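Local coordinates for sugar ABC transporter, sugar-binding protein (Streptococcus pneumoniae, PDB 2HEU), which probably binds a sugar, most likely a raffinose-type oligosaccharide, outside the membrane and delivers it to an ABC transporter, here in its sugar-free form, at residues A237-V242 and G257-T262; G244-A247 and M253-N256; R65-D70 and Q85-A90. One frame throughout, in Å; residues are numbered along the deposited sequence. Where two conformers were deposited one is given.

Overall arrangement
Contacts 1 and 2 are neighbours that share helix 239-247. Their centres lie 7 Å apart, and their second segments follow one another along the chain, from strand 253-257 into helix 260-265. The two contacts touch by packing, V242 CG2 lying 4.0 Å from T254 OG1. Contact 3 belongs to the other lobe of the two-lobed solute-binding fold. Its centre is 33 Å from that of contact 1, with nearest atoms about 17 Å apart, and 39 Å from that of contact 2, across the centre of the chain. No sugar is bound in this apo structure. Its sodium ion is bound at K103 and E335, which belong to none of the three contacts.

Contact 1 of 3, residues A237-V242 and G257-T262; sequences AGYTDV and GSWAIT
The phenol end of Y239 meets W259 and A260 in one lobe of the solute-binding fold, where helix 239-247 meets the start of helix 260-265, which follows strand 253-257. The packing is by contact alone, with no hydrogen bond between the two ranges. Y239 carries CG anti to its backbone nitrogen (chi1 176°), and its OH ends 3.4 Å from A260 CA. A260 CB lies at the edge of the tyrosine ring, near its plane. The same OH meets the edge of the W259 indole in the ring plane, 3.6 Å from CD1. Elsewhere the Y239 ring meets W175, their planes at about 50°. The indole leans back over its own chain, with CG between N and the carbonyl carbon, and G257 CA lies 3.4 Å above one face, toward the rim. This folding accompanies the type I turn from G257 to A260, closed by a backbone bond from A260 N to G257 O. Polar bonds fix the start of helix 239-247: D173 takes the Y239 amide, and G238 is the N-cap. As in one half of a capping box, G238 N donates to D241 OD2 at 2.9 Å and 170°, entering from above the carboxylate plane.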
loop_
_atom_site.group_PDB
_atom_site.type_symbol
_atom_site.label_atom_id
_atom_site.label_comp_id
_atom_site.label_asym_id
_atom_site.label_seq_id
_atom_site.Cartn_x
_atom_site.Cartn_y
_atom_site.Cartn_z
ATOM N N ALA A 237 7.365 -21.139 -5.157
ATOM C CA ALA A 237 6.854 -20.245 -6.184
ATOM C C ALA A 237 7.137 -18.799 -5.830
ATOM O O ALA A 237 7.038 -18.358 -4.678
ATOM C CB ALA A 237 5.371 -20.457 -6.303
ATOM N N GLY A 238 7.465 -18.011 -6.859
ATOM C CA GLY A 238 7.667 -16.609 -6.722
ATOM C C GLY A 238 6.432 -15.808 -7.131
ATOM O O GLY A 238 5.426 -16.288 -7.646
ATOM N N TYR A 239 6.552 -14.511 -6.906
ATOM C CA TYR A 239 5.492 -13.540 -7.311
ATOM C C TYR A 239 5.093 -13.750 -8.722
ATOM O O TYR A 239 3.871 -13.839 -9.018
ATOM C CB TYR A 239 5.993 -12.136 -7.050
ATOM C CG TYR A 239 5.098 -11.032 -7.483
ATOM C CD1 TYR A 239 3.839 -10.854 -6.890
ATOM C CD2 TYR A 239 5.454 -10.207 -8.445
ATOM C CE1 TYR A 239 3.028 -9.765 -7.280
ATOM C CE2 TYR A 239 4.656 -9.122 -8.842
ATOM C CZ TYR A 239 3.448 -8.924 -8.241
ATOM O OH TYR A 239 2.630 -7.843 -8.569
ATOM N N THR A 240 6.018 -13.770 -9.678
ATOM C CA THR A 240 5.595 -13.865 -11.078
ATOM C C THR A 240 4.886 -15.180 -11.360
ATOM O O THR A 240 3.991 -15.245 -12.180
ATOM C CB THR A 240 6.783 -13.697 -12.088
ATOM O OG1 THR A 240 7.802 -14.661 -11.789
ATOM C CG2 THR A 240 7.266 -12.251 -12.003
ATOM N N ASP A 241 5.286 -16.237 -10.654
ATOM C CA ASP A 241 4.657 -17.521 -10.824
ATOM C C ASP A 241 3.190 -17.424 -10.433
ATOM O O ASP A 241 2.333 -18.057 -11.112
ATOM C CB ASP A 241 5.325 -18.595 -9.983
ATOM C CG ASP A 241 6.775 -18.887 -10.354
ATOM O OD1 ASP A 241 7.185 -18.682 -11.521
ATOM O OD2 ASP A 241 7.488 -19.403 -9.445
ATOM N N VAL A 242 2.841 -16.773 -9.313
ATOM C CA VAL A 242 1.410 -16.672 -8.912
ATOM C C VAL A 242 0.637 -15.648 -9.688
ATOM O O VAL A 242 -0.571 -15.840 -9.883
ATOM C CB VAL A 242 1.194 -16.464 -7.378
ATOM C CG1 VAL A 242 1.939 -17.619 -6.661
ATOM C CG2 VAL A 242 1.643 -15.097 -6.914
ATOM N N GLY A 257 -1.341 -6.947 -3.256
ATOM C CA GLY A 257 -1.653 -5.530 -3.266
ATOM C C GLY A 257 -2.238 -5.090 -4.571
ATOM O O GLY A 257 -2.214 -5.776 -5.600
ATOM N N SER A 258 -2.724 -3.834 -4.558
ATOM C CA SER A 258 -3.263 -3.176 -5.755
ATOM C C SER A 258 -2.272 -3.054 -6.881
ATOM O O SER A 258 -2.664 -2.920 -8.032
ATOM C CB SER A 258 -3.757 -1.760 -5.319
ATOM O OG SER A 258 -2.785 -1.026 -4.616
ATOM N N TRP A 259 -0.978 -3.072 -6.528
ATOM C CA TRP A 259 0.085 -2.990 -7.511
ATOM C C TRP A 259 0.019 -4.167 -8.504
ATOM O O TRP A 259 0.522 -4.081 -9.626
ATOM C CB TRP A 259 1.463 -2.966 -6.850
ATOM C CG TRP A 259 1.689 -4.038 -5.853
ATOM C CD1 TRP A 259 2.027 -5.336 -6.090
ATOM C CD2 TRP A 259 1.533 -3.944 -4.414
ATOM N NE1 TRP A 259 2.118 -6.044 -4.895
ATOM C CE2 TRP A 259 1.804 -5.212 -3.872
ATOM C CE3 TRP A 259 1.165 -2.901 -3.548
ATOM C CZ2 TRP A 259 1.737 -5.451 -2.483
ATOM C CZ3 TRP A 259 1.090 -3.137 -2.175
ATOM C CH2 TRP A 259 1.416 -4.388 -1.673
ATOM N N ALA A 260 -0.552 -5.302 -8.114
ATOM C CA ALA A 260 -0.455 -6.528 -8.885
ATOM C C ALA A 260 -1.266 -6.490 -10.184
ATOM O O ALA A 260 -0.968 -7.238 -11.098
ATOM C CB ALA A 260 -0.863 -7.750 -8.053
ATOM N N ILE A 261 -2.295 -5.657 -10.244
ATOM C CA ILE A 261 -3.180 -5.686 -11.417
ATOM C C ILE A 261 -2.391 -5.403 -12.716
ATOM O O ILE A 261 -2.699 -6.002 -13.755
ATOM C CB ILE A 261 -4.374 -4.728 -11.271
ATOM C CG1 ILE A 261 -5.402 -4.952 -12.370
ATOM C CG2 ILE A 261 -3.959 -3.279 -11.134
ATOM C CD1 ILE A 261 -5.939 -6.377 -12.529
ATOM N N THR A 262 -1.393 -4.565 -12.661
ATOM C CA THR A 262 -0.619 -4.232 -13.826
ATOM C C THR A 262 0.063 -5.480 -14.388
ATOM O O THR A 262 -0.017 -5.816 -15.612
ATOM C CB THR A 262 0.448 -3.223 -13.366
ATOM O OG1 THR A 262 -0.181 -2.119 -12.617
ATOM C CG2 THR A 262 1.208 -2.684 -14.559
#

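Contact 2 of 3, residues G244-A247 and M253-N256; sequences GAFA and MTPN
F246 packs against M253 and T254 through van der Waals contact alone; no hydrogen bond joins the helical and strand segments. Two regions of the phenylalanine do the touching. At its root, CB lies 4.1 Å from T254 CG2, and this methyl is just as near to CG, where it approaches the ring obliquely. Farther out, the ring edge runs beside the strand backbone: CD1 is 4.1 Å from M253 N, which lies near the ring plane, and CE1 is equally close to M253 CA. With CG anti to the F246 backbone nitrogen (chi1 178°), the phenyl group extends from the helix toward the strand and reaches its main chain. M253 points its own side chain away, among I131, L155 and I159. The contact thus closes a tight helix-to-strand connection in the solute-binding fold: five residues separate the segments, and the helix rests on strand 253-257, an outer strand of a three-stranded antiparallel sheet. The F246 ring also touches Y132 on the next strand, 129-134, and meets F271 edge-to-face. The strand's hydrogen bonds are made with other parts of the lobe. T254 bonds through its backbone to Y132, while M253 pairs through its backbone with G168. The T254 side chain divides its roles by branch: OG1, anti to the backbone nitrogen (chi1 -166°), bonds to G168 O, and the methyl CG2 is left to meet the phenylalanine.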
loop_
_atom_site.group_PDB
_atom_site.type_symbol
_atom_site.label_atom_id
_atom_site.label_comp_id
_atom_site.label_asym_id
_atom_site.label_seq_id
_atom_site.Cartn_x
_atom_site.Cartn_y
_atom_site.Cartn_z
ATOM N N GLY A 244 1.145 -15.308 -12.868
ATOM C CA GLY A 244 0.855 -16.127 -14.017
ATOM C C GLY A 244 -0.196 -17.161 -13.747
ATOM O O GLY A 244 -1.133 -17.343 -14.561
ATOM N N ALA A 245 -0.143 -17.853 -12.631
ATOM C CA ALA A 245 -1.120 -18.889 -12.307
ATOM C C ALA A 245 -2.537 -18.232 -12.246
ATOM O O ALA A 245 -3.512 -18.830 -12.727
ATOM C CB ALA A 245 -0.820 -19.570 -11.003
ATOM N N PHE A 246 -2.635 -17.069 -11.616
ATOM C CA PHE A 246 -3.933 -16.397 -11.546
ATOM C C PHE A 246 -4.390 -15.983 -12.938
ATOM O O PHE A 246 -5.537 -16.188 -13.329
ATOM C CB PHE A 246 -3.843 -15.236 -10.575
ATOM C CG PHE A 246 -5.123 -14.470 -10.479
ATOM C CD1 PHE A 246 -6.247 -15.004 -9.826
ATOM C CD2 PHE A 246 -5.282 -13.230 -11.078
ATOM C CE1 PHE A 246 -7.442 -14.356 -9.805
ATOM C CE2 PHE A 246 -6.487 -12.546 -11.024
ATOM C CZ PHE A 246 -7.565 -13.108 -10.383
ATOM N N ALA A 247 -3.488 -15.335 -13.690
ATOM C CA ALA A 247 -3.865 -14.832 -15.050
ATOM C C ALA A 247 -4.311 -15.970 -15.963
ATOM O O ALA A 247 -5.169 -15.772 -16.829
ATOM C CB ALA A 247 -2.741 -14.082 -15.666
ATOM N N MET A 253 -7.918 -17.404 -6.974
ATOM C CA MET A 253 -7.655 -16.252 -6.132
ATOM C C MET A 253 -6.184 -16.103 -5.867
ATOM O O MET A 253 -5.415 -17.080 -5.847
ATOM C CB MET A 253 -8.343 -16.410 -4.750
ATOM C CG MET A 253 -9.850 -16.401 -4.794
ATOM S SD MET A 253 -10.628 -16.616 -3.173
ATOM C CE MET A 253 -10.303 -18.383 -2.924
ATOM N N THR A 254 -5.764 -14.877 -5.560
ATOM C CA THR A 254 -4.439 -14.673 -4.964
ATOM C C THR A 254 -4.450 -13.469 -4.108
ATOM O O THR A 254 -5.016 -12.439 -4.501
ATOM C CB THR A 254 -3.316 -14.636 -6.061
ATOM O OG1 THR A 254 -2.041 -14.760 -5.429
ATOM C CG2 THR A 254 -3.331 -13.436 -6.943
ATOM N N PRO A 255 -3.862 -13.502 -2.902
ATOM C CA PRO A 255 -3.821 -12.324 -2.018
ATOM C C PRO A 255 -2.674 -11.454 -2.403
ATOM O O PRO A 255 -1.515 -11.891 -2.454
ATOM C CB PRO A 255 -3.599 -12.973 -0.622
ATOM C CG PRO A 255 -2.763 -14.212 -0.941
ATOM C CD PRO A 255 -3.293 -14.716 -2.244
ATOM N N ASN A 256 -2.943 -10.185 -2.657
ATOM C CA ASN A 256 -1.799 -9.292 -3.016
ATOM C C ASN A 256 -2.291 -7.821 -2.984
ATOM O O ASN A 256 -3.471 -7.527 -2.698
ATOM C CB ASN A 256 -1.212 -9.691 -4.380
ATOM C CG ASN A 256 0.302 -9.611 -4.373
ATOM O OD1 ASN A 256 0.994 -10.693 -4.530
ATOM N ND2 ASN A 256 0.854 -8.492 -4.171
#

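Contact 3 of 3, residues R65-D70 and Q85-A90; sequences RVLAGD and QEWAKA
V66 sets CG1 anti to its backbone nitrogen (chi1 169°) and CG2 anti to its carbonyl carbon, which lays both methyls over one face of the W87 indole; W87 has CG anti to the carbonyl carbon, turning that ring face toward helix 58-67. This is helix-on-helix packing in the alpha/beta lobe of a solute-binding protein. Helix 58-67 is the crossover between the parallel strands 48-53 and 74-76, and helix 82-89 follows the latter strand. The central element is a CH-pi contact: V66 CG1 stands 3.8 Å from the centroid of the five-membered ring, only 14° off its normal. The six-membered ring is met by CG2, 3.9 Å from W87 CH2, and by CB, 3.9 Å from CZ2. One branched side chain thus spans both rings of the indole. L67 adds a lighter touch in the conformer given here, one of two deposited: its side chain crosses the indole at about a right angle, CD2 4.1 Å from W87 CZ2. L62 and K63, a turn earlier on helix 58-67, also touch the indole. Past L67 the helix ends in a Schellman motif, with backbone bonds from G69 N to V66 O and from D70 N to R65 O and a positive phi at G69. That turn brings D70 back beside R65, which is also paired with E22 through NH1. The guanidinium grips the carboxylate side-on with two nitrogens, each approaching from above the carboxylate plane: R65 NE is 3.0 Å from D70 OD2, and NH2 is 3.2 Å from D70 OD1, at an N-H...O angle of 162°.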
loop_
_atom_site.group_PDB
_atom_site.type_symbol
_atom_site.label_atom_id
_atom_site.label_comp_id
_atom_site.label_asym_id
_atom_site.label_seq_id
_atom_site.Cartn_x
_atom_site.Cartn_y
_atom_site.Cartn_z
ATOM N N ARG A 65 21.466 12.153 0.067
ATOM C CA ARG A 65 21.307 13.550 -0.294
ATOM C C ARG A 65 20.817 14.343 0.924
ATOM O O ARG A 65 21.288 15.449 1.143
ATOM C CB ARG A 65 20.443 13.745 -1.539
ATOM C CG ARG A 65 21.069 13.192 -2.813
ATOM C CD ARG A 65 20.310 13.506 -4.029
ATOM N NE ARG A 65 20.047 14.929 -4.203
ATOM C CZ ARG A 65 19.202 15.436 -5.036
ATOM N NH1 ARG A 65 18.615 14.660 -5.927
ATOM N NH2 ARG A 65 19.002 16.745 -5.064
ATOM N N VAL A 66 19.863 13.785 1.673
ATOM C CA VAL A 66 19.383 14.513 2.824
ATOM C C VAL A 66 20.485 14.703 3.836
ATOM O O VAL A 66 20.676 15.786 4.411
ATOM C CB VAL A 66 18.160 13.814 3.491
ATOM C CG1 VAL A 66 17.808 14.419 4.828
ATOM C CG2 VAL A 66 17.024 13.877 2.554
ATOM N N LEU A 67 21.153 13.636 4.180
ATOM C CA LEU A 67 22.087 13.845 5.228
ATOM C C LEU A 67 23.200 14.866 4.677
ATOM O O LEU A 67 23.641 15.719 5.498
ATOM C CB LEU A 67 22.521 12.475 5.784
ATOM C CG LEU A 67 21.626 11.428 6.586
ATOM C CD1 LEU A 67 21.300 11.854 8.047
ATOM C CD2 LEU A 67 20.349 10.748 5.839
ATOM N N ALA A 68 23.581 14.893 3.340
ATOM C CA ALA A 68 24.454 15.918 2.767
ATOM C C ALA A 68 23.929 17.316 2.631
ATOM O O ALA A 68 24.689 18.199 2.158
ATOM C CB ALA A 68 24.884 15.488 1.417
ATOM N N GLY A 69 22.667 17.533 3.010
ATOM C CA GLY A 69 22.056 18.819 2.864
ATOM C C GLY A 69 21.749 19.211 1.442
ATOM O O GLY A 69 21.794 20.377 1.130
ATOM N N ASP A 70 21.411 18.266 0.567
ATOM C CA ASP A 70 21.082 18.504 -0.835
ATOM C C ASP A 70 19.703 17.934 -1.096
ATOM O O ASP A 70 19.526 16.969 -1.819
ATOM C CB ASP A 70 22.073 17.779 -1.701
ATOM C CG ASP A 70 21.775 17.846 -3.141
ATOM O OD1 ASP A 70 21.026 18.734 -3.611
ATOM O OD2 ASP A 70 22.220 16.908 -3.843
ATOM N N GLN A 85 9.012 10.364 8.840
ATOM C CA GLN A 85 8.742 10.761 10.229
ATOM C C GLN A 85 9.891 11.535 10.841
ATOM O O GLN A 85 9.745 12.632 11.404
ATOM C CB GLN A 85 8.512 9.502 11.056
ATOM C CG GLN A 85 7.239 8.826 10.630
ATOM C CD GLN A 85 7.111 7.442 11.204
ATOM O OE1 GLN A 85 6.363 6.613 10.688
ATOM N NE2 GLN A 85 7.891 7.146 12.193
ATOM N N GLU A 86 11.052 10.961 10.712
ATOM C CA GLU A 86 12.227 11.513 11.378
ATOM C C GLU A 86 12.676 12.824 10.722
ATOM O O GLU A 86 13.074 13.767 11.404
ATOM C CB GLU A 86 13.329 10.521 11.514
ATOM C CG GLU A 86 12.911 9.346 12.439
ATOM C CD GLU A 86 12.556 9.784 13.854
ATOM O OE1 GLU A 86 13.286 10.628 14.425
ATOM O OE2 GLU A 86 11.491 9.399 14.350
ATOM N N TRP A 87 12.657 12.865 9.393
ATOM C CA TRP A 87 13.031 14.040 8.670
ATOM C C TRP A 87 12.074 15.176 8.956
ATOM O O TRP A 87 12.466 16.332 9.074
ATOM C CB TRP A 87 13.251 13.753 7.185
ATOM C CG TRP A 87 14.400 12.892 6.886
ATOM C CD1 TRP A 87 15.508 12.602 7.712
ATOM C CD2 TRP A 87 14.613 12.148 5.703
ATOM N NE1 TRP A 87 16.313 11.744 7.098
ATOM C CE2 TRP A 87 15.830 11.461 5.858
ATOM C CE3 TRP A 87 13.922 12.005 4.519
ATOM C CZ2 TRP A 87 16.343 10.610 4.913
ATOM C CZ3 TRP A 87 14.452 11.149 3.594
ATOM C CH2 TRP A 87 15.636 10.491 3.770
ATOM N N ALA A 88 10.785 14.848 9.050
ATOM C CA ALA A 88 9.792 15.824 9.366
ATOM C C ALA A 88 10.010 16.413 10.780
ATOM O O ALA A 88 9.948 17.635 10.998
ATOM C CB ALA A 88 8.400 15.258 9.234
ATOM N N LYS A 89 10.338 15.523 11.736
ATOM C CA LYS A 89 10.643 15.976 13.105
ATOM C C LYS A 89 11.873 16.868 13.102
ATOM O O LYS A 89 11.929 17.846 13.872
ATOM C CB LYS A 89 10.896 14.769 13.998
ATOM C CG LYS A 89 9.665 14.185 14.452
ATOM C CD LYS A 89 9.954 12.913 15.257
ATOM C CE LYS A 89 8.668 12.085 15.292
ATOM N NZ LYS A 89 8.336 11.385 13.998
ATOM N N ALA A 90 12.847 16.576 12.230
ATOM C CA ALA A 90 14.090 17.320 12.153
ATOM C C ALA A 90 14.017 18.569 11.301
ATOM O O ALA A 90 15.087 19.257 11.136
ATOM C CB ALA A 90 15.215 16.474 11.643
#